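Local structure of chloroplast pentatricopeptide repeat protein 10 (Zea mays, 4M59) at residues A[424-429]-A[456-461]; A[38-43]-A[70-75]; A[511-516]-A[532-537]. The protein binds specific intergenic RNA regions at chloroplast atpH and psaJ as single strands, and acts there as a barrier to exonucleases, stabilising the transcripts. The protein carries 4 engineered substitutions. One frame throughout, in Å; residues are numbered along the deposited sequence.

Contact 1 (A[424-429]-A[456-461])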
ATOM      1  N   THR A 424      -5.737  23.141  -5.250  1.00 72.22           N
ATOM      2  CA  THR A 424      -7.006  23.749  -4.928  1.00 73.42           C
ATOM      3  C   THR A 424      -8.043  23.512  -6.010  1.00 74.17           C
ATOM      4  O   THR A 424      -9.217  23.370  -5.716  1.00 74.51           O
ATOM      5  CB  THR A 424      -6.832  25.242  -4.759  1.00 71.37           C
ATOM      6  OG1 THR A 424      -5.748  25.488  -3.865  1.00 71.03           O
ATOM      7  CG2 THR A 424      -8.079  25.851  -4.208  1.00 73.03           C
ATOM      8  N   TYR A 425      -7.591  23.416  -7.257  1.00 82.01           N
ATOM      9  CA  TYR A 425      -8.518  23.210  -8.336  1.00 83.08           C
ATOM     10  C   TYR A 425      -8.680  21.764  -8.591  1.00 82.37           C
ATOM     11  O   TYR A 425      -9.642  21.338  -9.165  1.00 83.29           O
ATOM     12  CB  TYR A 425      -8.033  23.882  -9.597  1.00 79.07           C
ATOM     13  CG  TYR A 425      -8.069  25.355  -9.523  1.00 80.27           C
ATOM     14  CD1 TYR A 425      -9.224  26.039  -9.675  1.00 81.63           C
ATOM     15  CD2 TYR A 425      -6.954  26.056  -9.313  1.00 80.23           C
ATOM     16  CE1 TYR A 425      -9.248  27.370  -9.599  1.00 82.91           C
ATOM     17  CE2 TYR A 425      -6.973  27.372  -9.226  1.00 81.56           C
ATOM     18  CZ  TYR A 425      -8.118  28.029  -9.370  1.00 82.93           C
ATOM     19  OH  TYR A 425      -8.113  29.379  -9.285  1.00 84.36           O
ATOM     20  N   ASN A 426      -7.733  21.014  -8.096  1.00 64.97           N
ATOM     21  CA  ASN A 426      -7.778  19.604  -8.281  1.00 64.72           C
ATOM     22  C   ASN A 426      -8.713  18.940  -7.308  1.00 63.89           C
ATOM     23  O   ASN A 426      -9.403  17.993  -7.640  1.00 64.64           O
ATOM     24  CB  ASN A 426      -6.382  19.067  -8.105  1.00 68.80           C
ATOM     25  CG  ASN A 426      -5.700  18.789  -9.397  1.00 70.10           C
ATOM     26  OD1 ASN A 426      -6.321  18.703 -10.440  1.00 71.71           O
ATOM     27  ND2 ASN A 426      -4.404  18.619  -9.333  1.00 69.52           N
ATOM     28  N   ALA A 427      -8.702  19.432  -6.084  1.00 85.23           N
ATOM     29  CA  ALA A 427      -9.601  18.950  -5.067  1.00 84.28           C
ATOM     30  C   ALA A 427     -11.004  19.079  -5.604  1.00 85.63           C
ATOM     31  O   ALA A 427     -11.765  18.124  -5.641  1.00 85.74           O
ATOM     32  CB  ALA A 427      -9.447  19.765  -3.823  1.00 92.86           C
ATOM     33  N   LEU A 428     -11.321  20.278  -6.056  1.00 72.28           N
ATOM     34  CA  LEU A 428     -12.625  20.569  -6.587  1.00 73.83           C
ATOM     35  C   LEU A 428     -13.011  19.653  -7.728  1.00 75.04           C
ATOM     36  O   LEU A 428     -14.132  19.187  -7.795  1.00 75.80           O
ATOM     37  CB  LEU A 428     -12.676  22.016  -7.044  1.00 80.99           C
ATOM     38  CG  LEU A 428     -12.452  23.068  -5.973  1.00 81.14           C
ATOM     39  CD1 LEU A 428     -12.497  24.428  -6.588  1.00 83.18           C
ATOM     40  CD2 LEU A 428     -13.513  22.947  -4.951  1.00 81.01           C
ATOM     41  N   LEU A 429     -12.109  19.369  -8.622  1.00 70.01           N
ATOM     42  CA  LEU A 429     -12.488  18.516  -9.714  1.00 71.92           C
ATOM     43  C   LEU A 429     -12.689  17.089  -9.271  1.00 71.87           C
ATOM     44  O   LEU A 429     -13.339  16.320  -9.923  1.00 74.04           O
ATOM     45  CB  LEU A 429     -11.435  18.559 -10.806  1.00 69.69           C
ATOM     46  CG  LEU A 429     -11.237  19.827 -11.616  1.00 70.30           C
ATOM     47  CD1 LEU A 429     -10.022  19.727 -12.434  1.00 70.52           C
ATOM     48  CD2 LEU A 429     -12.362  19.948 -12.503  1.00 72.25           C
ATOM     49  N   ASN A 456      -2.461  19.445 -14.318  0.87 86.07           N
ATOM     50  CA  ASN A 456      -1.600  18.293 -14.135  0.87 85.96           C
ATOM     51  C   ASN A 456      -2.181  17.097 -14.863  0.87 87.71           C
ATOM     52  O   ASN A 456      -3.076  17.233 -15.696  0.87 89.03           O
ATOM     53  CB  ASN A 456      -1.446  17.966 -12.649  0.87 99.01           C
ATOM     54  CG  ASN A 456      -1.065  19.174 -11.814  0.87 97.57           C
ATOM     55  OD1 ASN A 456      -1.101  19.126 -10.586  0.87 96.22           O
ATOM     56  ND2 ASN A 456      -0.692  20.263 -12.480  0.87 98.08           N
ATOM     57  N   GLU A 457      -1.661  15.927 -14.539  1.00 85.45           N
ATOM     58  CA  GLU A 457      -2.144  14.688 -15.091  1.00 87.50           C
ATOM     59  C   GLU A 457      -3.397  14.262 -14.381  1.00 87.78           C
ATOM     60  O   GLU A 457      -4.377  13.900 -15.007  1.00 89.67           O
ATOM     61  CB  GLU A 457      -1.081  13.621 -14.921  1.00 95.14           C
ATOM     62  CG  GLU A 457      -1.622  12.250 -14.651  1.00 96.79           C
ATOM     63  CD  GLU A 457      -0.534  11.261 -14.377  1.00 97.11           C
ATOM     64  OE1 GLU A 457      -0.333  10.909 -13.202  1.00 96.04           O
ATOM     65  OE2 GLU A 457       0.131  10.840 -15.338  1.00 98.40           O
ATOM     66  N   GLN A 458      -3.355  14.301 -13.060  1.00102.33           N
ATOM     67  CA  GLN A 458      -4.490  13.933 -12.246  1.00102.27           C
ATOM     68  C   GLN A 458      -5.634  14.848 -12.600  1.00102.43           C
ATOM     69  O   GLN A 458      -6.787  14.438 -12.611  1.00103.71           O
ATOM     70  CB  GLN A 458      -4.143  14.049 -10.767  1.00122.32           C
ATOM     71  CG  GLN A 458      -3.442  15.342 -10.378  1.00120.18           C
ATOM     72  CD  GLN A 458      -1.967  15.377 -10.770  1.00120.13           C
ATOM     73  OE1 GLN A 458      -1.554  14.754 -11.742  1.00121.81           O
ATOM     74  NE2 GLN A 458      -1.176  16.133 -10.021  1.00118.38           N
ATOM     75  N   SER A 459      -5.295  16.089 -12.913  1.00 94.04           N
ATOM     76  CA  SER A 459      -6.269  17.051 -13.374  1.00 94.47           C
ATOM     77  C   SER A 459      -6.931  16.543 -14.627  1.00 97.02           C
ATOM     78  O   SER A 459      -8.086  16.842 -14.885  1.00 97.92           O
ATOM     79  CB  SER A 459      -5.604  18.377 -13.669  1.00100.31           C
ATOM     80  OG  SER A 459      -5.733  19.251 -12.575  1.00 98.68           O
ATOM     81  N   TYR A 460      -6.207  15.735 -15.383  1.00 85.56           N
ATOM     82  CA  TYR A 460      -6.722  15.227 -16.642  1.00 88.09           C
ATOM     83  C   TYR A 460      -7.439  13.931 -16.378  1.00 90.03           C
ATOM     84  O   TYR A 460      -8.312  13.529 -17.107  1.00 92.29           O
ATOM     85  CB  TYR A 460      -5.612  15.070 -17.708  1.00 93.56           C
ATOM     86  CG  TYR A 460      -5.378  16.304 -18.544  1.00 93.01           C
ATOM     87  CD1 TYR A 460      -6.318  16.742 -19.412  1.00 94.11           C
ATOM     88  CD2 TYR A 460      -4.223  17.028 -18.444  1.00 91.54           C
ATOM     89  CE1 TYR A 460      -6.136  17.860 -20.141  1.00 93.70           C
ATOM     90  CE2 TYR A 460      -4.031  18.157 -19.181  1.00 91.35           C
ATOM     91  CZ  TYR A 460      -4.994  18.567 -20.034  1.00 92.42           C
ATOM     92  OH  TYR A 460      -4.838  19.691 -20.805  1.00 92.37           O
ATOM     93  N   SER A 461      -7.080  13.289 -15.296  1.00 71.82           N
ATOM     94  CA  SER A 461      -7.712  12.041 -14.938  1.00 73.93           C
ATOM     95  C   SER A 461      -9.082  12.325 -14.351  1.00 73.97           C
ATOM     96  O   SER A 461     -10.073  11.680 -14.689  1.00 76.73           O
ATOM     97  CB  SER A 461      -6.845  11.307 -13.924  1.00 89.00           C
ATOM     98  OG  SER A 461      -6.988   9.902 -14.050  1.00 91.96           O
TER
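Asn-426 points its side chain from helix 422-435 toward the start of helix 458-468. Its amide meets three side chains there: Asn-456, Gln-458 and Ser-459. The two backbones are nearest at Asn-426 and Ser-459, whose CA atoms are 5.9 Å apart.

The Asn-426 and Asn-456 amides are turned almost at right angles, their planes 79° apart. Asn-426 ND2 faces Asn-456 OD1 at 3.6 Å, without a hydrogen bond. The first torsion of Asn-456 sets CG beside its own backbone N (chi1 -50°). This brings the amide to Asn-426, and as modelled OD1 is its nearest atom. Gln-458 comes in with its aliphatic part. Its CG lies 3.6 Å from Asn-426 ND2, and the chain then bends at chi2, bringing Gln-458 NE2 to 4.1 Å from the same Asn-426 ND2.

The other branch of the Asn-426 amide faces Ser-459. The modelled approach of Asn-426 OD1 to the serine hydroxyl is too short to be trusted, so the exact placing of both groups is doubtful. One turn further along, the Leu-429 methyl lies loosely against the carbonyl oxygen of Ser-459, with Leu-429 CD1 4.3 Å from Ser-459 O. The Leu-429 side chain also packs on Ala-441 and Ile-444 of helix 438-449.

The segments fall in the predicted repeats PPR 11 and PPR 12, so the contact joins neighbouring repeats of the superhelix. The second subunit approaches on one side: its Arg-522 packs on Asn-456 and its Tyr-524 on Gln-458.

The chemistry is that of polar side chains packed together with no assigned hydrogen bond between the segments. The amide groups meet by packing, and the polar pairing between these two repeats stays undecided.

Contact 2 (A[38-43]-A[70-75])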
ATOM      1  N   ASP A  38      51.966  -3.319 -11.082  0.85 91.74           N
ATOM      2  CA  ASP A  38      51.501  -3.985  -9.871  0.85 90.47           C
ATOM      3  C   ASP A  38      49.985  -4.077  -9.895  0.85 89.57           C
ATOM      4  O   ASP A  38      49.294  -3.167  -9.440  0.85 90.16           O
ATOM      5  CB  ASP A  38      51.964  -3.231  -8.625  0.85101.27           C
ATOM      6  CG  ASP A  38      51.632  -3.968  -7.345  0.85 99.88           C
ATOM      7  OD1 ASP A  38      51.084  -5.086  -7.429  0.85 98.20           O
ATOM      8  OD2 ASP A  38      51.924  -3.436  -6.255  0.85100.40           O
ATOM      9  N   ILE A  39      49.473  -5.180 -10.430  1.00 89.35           N
ATOM     10  CA  ILE A  39      48.033  -5.389 -10.539  1.00 88.48           C
ATOM     11  C   ILE A  39      47.313  -4.998  -9.258  1.00 87.97           C
ATOM     12  O   ILE A  39      46.484  -4.087  -9.257  1.00 88.78           O
ATOM     13  CB  ILE A  39      47.705  -6.852 -10.886  1.00 85.90           C
ATOM     14  CG1 ILE A  39      48.396  -7.254 -12.188  1.00 86.89           C
ATOM     15  CG2 ILE A  39      46.200  -7.046 -10.998  1.00 85.23           C
ATOM     16  CD1 ILE A  39      48.045  -6.370 -13.365  1.00 88.68           C
ATOM     17  N   THR A  40      47.630  -5.681  -8.163  0.66 68.42           N
ATOM     18  CA  THR A  40      47.026  -5.373  -6.877  0.66 67.92           C
ATOM     19  C   THR A  40      47.104  -3.871  -6.612  0.66 70.22           C
ATOM     20  O   THR A  40      46.216  -3.295  -5.982  0.66 70.34           O
ATOM     21  CB  THR A  40      47.718  -6.128  -5.728  0.66 72.99           C
ATOM     22  OG1 THR A  40      47.865  -7.507  -6.085  0.66 70.93           O
ATOM     23  CG2 THR A  40      46.892  -6.028  -4.454  0.66 72.13           C
ATOM     24  N   SER A  41      48.167  -3.246  -7.102  1.00106.67           N
ATOM     25  CA  SER A  41      48.347  -1.807  -6.956  1.00108.69           C
ATOM     26  C   SER A  41      47.262  -1.057  -7.723  1.00109.24           C
ATOM     27  O   SER A  41      46.639  -0.138  -7.198  1.00110.19           O
ATOM     28  CB  SER A  41      49.729  -1.385  -7.454  1.00109.50           C
ATOM     29  OG  SER A  41      50.475  -0.765  -6.425  1.00110.50           O
ATOM     30  N   LEU A  42      47.042  -1.463  -8.970  1.00 95.46           N
ATOM     31  CA  LEU A  42      46.007  -0.857  -9.797  1.00 95.87           C
ATOM     32  C   LEU A  42      44.647  -1.015  -9.137  1.00 95.14           C
ATOM     33  O   LEU A  42      43.821  -0.105  -9.166  1.00 95.89           O
ATOM     34  CB  LEU A  42      45.995  -1.494 -11.185  1.00 90.72           C
ATOM     35  CG  LEU A  42      47.216  -1.244 -12.066  1.00 91.59           C
ATOM     36  CD1 LEU A  42      46.966  -1.747 -13.480  1.00 91.69           C
ATOM     37  CD2 LEU A  42      47.571   0.233 -12.075  1.00 92.96           C
ATOM     38  N   LEU A  43      44.425  -2.184  -8.544  1.00 91.74           N
ATOM     39  CA  LEU A  43      43.167  -2.476  -7.871  1.00 90.67           C
ATOM     40  C   LEU A  43      42.917  -1.504  -6.722  1.00 91.95           C
ATOM     41  O   LEU A  43      41.827  -0.947  -6.594  1.00 92.31           O
ATOM     42  CB  LEU A  43      43.158  -3.915  -7.357  1.00 92.63           C
ATOM     43  CG  LEU A  43      43.339  -5.009  -8.412  1.00 91.42           C
ATOM     44  CD1 LEU A  43      42.743  -6.319  -7.922  1.00 88.60           C
ATOM     45  CD2 LEU A  43      42.712  -4.592  -9.733  1.00 92.73           C
ATOM     46  N   ALA A  70      46.465 -14.264  -5.623  1.00 67.77           N
ATOM     47  CA  ALA A  70      45.499 -14.290  -4.555  1.00 65.31           C
ATOM     48  C   ALA A  70      45.422 -12.967  -3.845  1.00 65.85           C
ATOM     49  O   ALA A  70      44.364 -12.562  -3.411  1.00 65.04           O
ATOM     50  CB  ALA A  70      45.867 -15.348  -3.594  1.00 64.82           C
ATOM     51  N   SER A  71      46.559 -12.292  -3.727  1.00 66.36           N
ATOM     52  CA  SER A  71      46.621 -11.001  -3.053  1.00 68.18           C
ATOM     53  C   SER A  71      45.723  -9.975  -3.736  0.73 70.51           C
ATOM     54  O   SER A  71      45.214  -9.055  -3.093  0.52 71.82           O
ATOM     55  CB  SER A  71      48.064 -10.487  -3.011  1.00 66.58           C
ATOM     56  OG  SER A  71      48.511 -10.345  -1.673  0.20 66.45           O
ATOM     57  N   ALA A  72      45.530 -10.136  -5.042  1.00 63.55           N
ATOM     58  CA  ALA A  72      44.708  -9.232  -5.801  1.00 65.55           C
ATOM     59  C   ALA A  72      43.237  -9.515  -5.592  1.00 63.49           C
ATOM     60  O   ALA A  72      42.448  -8.612  -5.379  1.00 64.53           O
ATOM     61  CB  ALA A  72      45.044  -9.354  -7.244  1.00 74.89           C
ATOM     62  N   LEU A  73      42.876 -10.783  -5.679  1.00 60.38           N
ATOM     63  CA  LEU A  73      41.500 -11.190  -5.504  1.00 58.29           C
ATOM     64  C   LEU A  73      41.008 -10.778  -4.140  1.00 56.79           C
ATOM     65  O   LEU A  73      39.918 -10.255  -3.997  1.00 56.65           O
ATOM     66  CB  LEU A  73      41.376 -12.700  -5.657  1.00 61.39           C
ATOM     67  CG  LEU A  73      39.983 -13.284  -5.438  1.00 59.44           C
ATOM     68  CD1 LEU A  73      39.029 -12.837  -6.515  1.00 61.56           C
ATOM     69  CD2 LEU A  73      40.046 -14.781  -5.399  1.00 58.87           C
ATOM     70  N   GLU A  74      41.836 -11.012  -3.140  1.00 67.34           N
ATOM     71  CA  GLU A  74      41.504 -10.653  -1.786  1.00 66.75           C
ATOM     72  C   GLU A  74      41.226  -9.171  -1.675  1.00 70.83           C
ATOM     73  O   GLU A  74      40.465  -8.746  -0.831  1.00 71.27           O
ATOM     74  CB  GLU A  74      42.653 -11.031  -0.862  1.00 64.70           C
ATOM     75  CG  GLU A  74      42.874 -12.517  -0.734  1.00 61.28           C
ATOM     76  CD  GLU A  74      44.143 -12.842   0.000  1.00 61.21           C
ATOM     77  OE1 GLU A  74      44.780 -11.912   0.506  1.00 63.51           O
ATOM     78  OE2 GLU A  74      44.505 -14.029   0.069  1.00 59.29           O
ATOM     79  N   MET A  75      41.875  -8.391  -2.529  1.00 72.98           N
ATOM     80  CA  MET A  75      41.766  -6.938  -2.476  1.00 76.80           C
ATOM     81  C   MET A  75      40.459  -6.445  -3.077  1.00 76.81           C
ATOM     82  O   MET A  75      39.923  -5.419  -2.666  1.00 78.98           O
ATOM     83  CB  MET A  75      42.947  -6.291  -3.202  1.00 83.13           C
ATOM     84  CG  MET A  75      43.703  -5.272  -2.366  1.00 85.84           C
ATOM     85  SD  MET A  75      43.177  -3.581  -2.697  1.00 89.40           S
ATOM     86  CE  MET A  75      44.148  -2.686  -1.490  1.00 91.96           C
TER
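The flat groups met across this contact are two peptide groups of helix 70-75, those of the Ser-71 and Ala-72 carbonyls, and each has a methyl over one face, near its oxygen. Thr-40 CG2 lies over the first, 3.7 Å from Ser-71 O. Leu-43 CD1 lies over the second and closer, 3.4 Å from Ala-72 O.

The Ala-72 methyl sits between the same two side chains. Thr-40 OG1 is 3.6 Å from Ala-72 CB, and Leu-43 CD1 is 3.9 Å from it. A chi1 of -48° sets Thr-40 OG1 beside its backbone N, toward Ala-72, and leaves CG2 anti to that N, on the side of Met-75. There Thr-40 CG2 meets Met-75 CG at 3.9 Å, and the two side chains run across each other at a slant. Small residues allow a close approach: the CA atoms of Thr-40 and Ala-72 are 4.6 Å apart.

Asp-38 caps the N-terminus of helix 39-47. Its OD1 accepts a weak bond from Ser-41 N. Its OD2 accepts from Ser-41 OG at 3.0 Å, met from well above the carboxylate plane. Leu-43 also packs on Leu-58 and Leu-59 of helix 52-65, and Leu-73 shares Leu-59.

The two helical segments run nearly parallel, 10° apart, with their axes 9.0 Å from each other at closest approach. Helix 52-65 comes between them in the chain. Parallel helices side by side, joined through an intervening helix that packs against both, are the stacking pattern of an alpha-solenoid, the architecture of pentatricopeptide repeats.

Contact 3 (A[511-516]-A[532-537])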
ATOM      1  N   GLY A 511     -12.415   3.273 -28.446  1.00 74.33           N
ATOM      2  CA  GLY A 511     -11.504   4.099 -27.688  1.00 73.71           C
ATOM      3  C   GLY A 511     -10.776   3.357 -26.606  1.00 73.42           C
ATOM      4  O   GLY A 511      -9.864   3.890 -25.993  1.00 72.95           O
ATOM      5  N   MET A 512     -11.186   2.124 -26.359  1.00 71.86           N
ATOM      6  CA  MET A 512     -10.531   1.295 -25.368  1.00 71.63           C
ATOM      7  C   MET A 512      -9.421   0.512 -26.031  1.00 71.76           C
ATOM      8  O   MET A 512      -8.319   0.411 -25.507  1.00 71.36           O
ATOM      9  CB  MET A 512     -11.526   0.333 -24.737  1.00 72.88           C
ATOM     10  CG  MET A 512     -12.566   1.002 -23.897  1.00 72.73           C
ATOM     11  SD  MET A 512     -13.949  -0.046 -23.466  1.00 73.50           S
ATOM     12  CE  MET A 512     -13.151  -1.179 -22.366  1.00 73.28           C
ATOM     13  N   GLU A 513      -9.721  -0.035 -27.196  1.00 73.23           N
ATOM     14  CA  GLU A 513      -8.752  -0.813 -27.934  1.00 73.34           C
ATOM     15  C   GLU A 513      -7.512   0.001 -28.196  1.00 72.91           C
ATOM     16  O   GLU A 513      -6.417  -0.525 -28.213  1.00 72.76           O
ATOM     17  CB  GLU A 513      -9.352  -1.291 -29.244  1.00 84.01           C
ATOM     18  CG  GLU A 513     -10.493  -2.245 -29.064  1.00 84.60           C
ATOM     19  CD  GLU A 513     -10.781  -3.030 -30.308  1.00 85.24           C
ATOM     20  OE1 GLU A 513     -11.009  -2.414 -31.360  1.00 85.37           O
ATOM     21  OE2 GLU A 513     -10.774  -4.267 -30.241  1.00 85.59           O
ATOM     22  N   THR A 514      -7.696   1.294 -28.382  1.00 64.48           N
ATOM     23  CA  THR A 514      -6.598   2.197 -28.613  1.00 64.21           C
ATOM     24  C   THR A 514      -5.763   2.312 -27.363  1.00 63.71           C
ATOM     25  O   THR A 514      -4.551   2.464 -27.421  1.00 63.55           O
ATOM     26  CB  THR A 514      -7.119   3.574 -28.960  1.00 64.20           C
ATOM     27  OG1 THR A 514      -8.030   3.463 -30.049  1.00 64.67           O
ATOM     28  CG2 THR A 514      -6.000   4.477 -29.360  1.00 64.08           C
ATOM     29  N   ALA A 515      -6.425   2.238 -26.220  1.00 64.06           N
ATOM     30  CA  ALA A 515      -5.759   2.427 -24.945  1.00 63.58           C
ATOM     31  C   ALA A 515      -5.072   1.153 -24.527  1.00 63.53           C
ATOM     32  O   ALA A 515      -3.975   1.166 -24.007  1.00 63.25           O
ATOM     33  CB  ALA A 515      -6.755   2.837 -23.908  1.00 80.33           C
ATOM     34  N   PHE A 516      -5.753   0.050 -24.770  1.00 75.45           N
ATOM     35  CA  PHE A 516      -5.222  -1.261 -24.520  1.00 75.50           C
ATOM     36  C   PHE A 516      -4.085  -1.475 -25.480  1.00 75.54           C
ATOM     37  O   PHE A 516      -3.173  -2.238 -25.223  1.00 75.38           O
ATOM     38  CB  PHE A 516      -6.321  -2.257 -24.795  1.00 76.09           C
ATOM     39  CG  PHE A 516      -6.003  -3.644 -24.385  1.00 76.22           C
ATOM     40  CD1 PHE A 516      -5.562  -3.918 -23.116  1.00 75.80           C
ATOM     41  CD2 PHE A 516      -6.197  -4.687 -25.255  1.00 76.77           C
ATOM     42  CE1 PHE A 516      -5.297  -5.200 -22.742  1.00 75.94           C
ATOM     43  CE2 PHE A 516      -5.933  -5.969 -24.880  1.00 76.93           C
ATOM     44  CZ  PHE A 516      -5.480  -6.224 -23.623  1.00 76.51           C
ATOM     45  N   ASN A 532     -10.159  -7.389 -17.602  1.00 74.40           N
ATOM     46  CA  ASN A 532     -11.566  -7.714 -17.416  1.00 73.16           C
ATOM     47  C   ASN A 532     -12.519  -6.819 -18.174  1.00 72.83           C
ATOM     48  O   ASN A 532     -13.443  -7.289 -18.818  1.00 70.87           O
ATOM     49  CB  ASN A 532     -11.918  -7.639 -15.942  1.00 74.90           C
ATOM     50  CG  ASN A 532     -11.599  -8.895 -15.215  1.00 73.99           C
ATOM     51  OD1 ASN A 532     -11.359  -9.931 -15.821  1.00 72.09           O
ATOM     52  ND2 ASN A 532     -11.613  -8.829 -13.905  1.00 75.68           N
ATOM     53  N   SER A 533     -12.299  -5.526 -18.061  1.00 82.48           N
ATOM     54  CA  SER A 533     -13.100  -4.553 -18.762  1.00 82.26           C
ATOM     55  C   SER A 533     -13.086  -4.868 -20.233  1.00 79.86           C
ATOM     56  O   SER A 533     -14.108  -4.822 -20.895  1.00 78.22           O
ATOM     57  CB  SER A 533     -12.509  -3.182 -18.579  1.00109.99           C
ATOM     58  OG  SER A 533     -11.770  -2.864 -19.734  1.00109.35           O
ATOM     59  N   MET A 534     -11.914  -5.188 -20.753  1.00 71.83           N
ATOM     60  CA  MET A 534     -11.814  -5.543 -22.151  1.00 70.43           C
ATOM     61  C   MET A 534     -12.582  -6.809 -22.409  1.00 69.05           C
ATOM     62  O   MET A 534     -13.109  -7.014 -23.484  1.00 68.69           O
ATOM     63  CB  MET A 534     -10.364  -5.713 -22.564  1.00 72.34           C
ATOM     64  CG  MET A 534      -9.557  -4.467 -22.415  1.00 74.38           C
ATOM     65  SD  MET A 534     -10.178  -3.112 -23.385  1.00 74.30           S
ATOM     66  CE  MET A 534      -9.673  -3.639 -24.999  1.00 72.89           C
ATOM     67  N   LEU A 535     -12.656  -7.662 -21.409  1.00 85.78           N
ATOM     68  CA  LEU A 535     -13.327  -8.924 -21.598  1.00 85.23           C
ATOM     69  C   LEU A 535     -14.820  -8.736 -21.622  1.00 84.66           C
ATOM     70  O   LEU A 535     -15.517  -9.413 -22.356  1.00 85.19           O
ATOM     71  CB  LEU A 535     -12.959  -9.885 -20.487  1.00 85.92           C
ATOM     72  CG  LEU A 535     -13.521 -11.279 -20.671  1.00 86.08           C
ATOM     73  CD1 LEU A 535     -12.978 -11.829 -21.933  1.00 87.34           C
ATOM     74  CD2 LEU A 535     -13.124 -12.136 -19.515  1.00 85.91           C
ATOM     75  N   SER A 536     -15.306  -7.808 -20.812  1.00 67.10           N
ATOM     76  CA  SER A 536     -16.734  -7.587 -20.708  1.00 66.46           C
ATOM     77  C   SER A 536     -17.261  -6.782 -21.869  1.00 66.44           C
ATOM     78  O   SER A 536     -18.393  -6.959 -22.288  1.00 66.45           O
ATOM     79  CB  SER A 536     -17.078  -6.876 -19.413  1.00 74.12           C
ATOM     80  OG  SER A 536     -18.467  -6.659 -19.325  1.00 73.39           O
ATOM     81  N   ILE A 537     -16.440  -5.892 -22.396  1.00 62.51           N
ATOM     82  CA  ILE A 537     -16.872  -5.095 -23.522  1.00 62.55           C
ATOM     83  C   ILE A 537     -16.956  -5.943 -24.780  1.00 63.61           C
ATOM     84  O   ILE A 537     -17.870  -5.783 -25.571  1.00 64.60           O
ATOM     85  CB  ILE A 537     -15.989  -3.852 -23.722  1.00 60.63           C
ATOM     86  CG1 ILE A 537     -16.619  -2.924 -24.746  1.00 60.33           C
ATOM     87  CG2 ILE A 537     -14.602  -4.220 -24.147  1.00 61.25           C
ATOM     88  CD1 ILE A 537     -18.006  -2.513 -24.392  1.00 59.86           C
TER
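Met-534 lies over one face of the Phe-516 ring. Its CG stands 4.2 Å from the ring centroid and only 13° off the ring normal, a CH-pi contact. Its sulfur is further out, 4.8 Å from the Phe-516 centroid and 30° off the normal. This is an oblique Met-aromatic contact. Bends at chi2 and chi3 fold the Met-534 chain back, so that CE reaches the root of the ring, 3.6 Å from Phe-516 CB. The ring itself is thrown forward by a first torsion that sets CG anti to the backbone N (chi1 -171°).

Met-512 enters beside Met-534 from the other helix. The two thioether chains lie alongside and point opposite ways, and Met-512 CE comes to 3.7 Å from Met-534 SD. Met-512 CE also meets Ile-537 CG2 at 3.8 Å and Ser-533 OG at 3.4 Å. That hydroxyl is hydrogen-bonded to Ile-530 O in its own helix.

The helical segments run roughly antiparallel, with axes 11.1 Å apart at closest approach. They belong to the predicted repeats PPR 13 and PPR 14. The contact is consistent with a seam between successive helical hairpins of the repeat superhelix, lined by Met-512, Met-534, Phe-516 and Ile-537.

Glu-513 touches Met-534 CE with its CA and CG, Glu-513 CG at 4.4 Å from it. Its carboxylate turns to Tyr-538 OH, with which it is hydrogen-bonded. Helix 528-539 also presents residues to the bound RNA: Asn-532 packs on an adenine base and Ser-536 on a sugar. The amide of Asn-532 is held in turn by Asp-562, just before helix 563-575, whose OD1 accepts from Asn-532 ND2.

Overall arrangement
The three contacts follow one another along the chain in the order 2, 1, 3, and none touches another. Contact 2 lies near the N-terminal end of the superhelix. Its centre is about 58 Å from that of contact 1 and about 59 Å from that of contact 3. Contacts 1 and 3 are closer, with centres about 25 Å and nearest atoms about 12 Å apart. They stand at different distances from the RNA. Contact 3 has its nearest atom about 3 Å from the bound nucleic acid. For contact 1 the nearest atom is about 7 Å from the bound nucleic acid. For contact 2 it is about 10 Å from the bound nucleic acid. Contact 1 also has the second subunit beside it, unlike contacts 2 and 3.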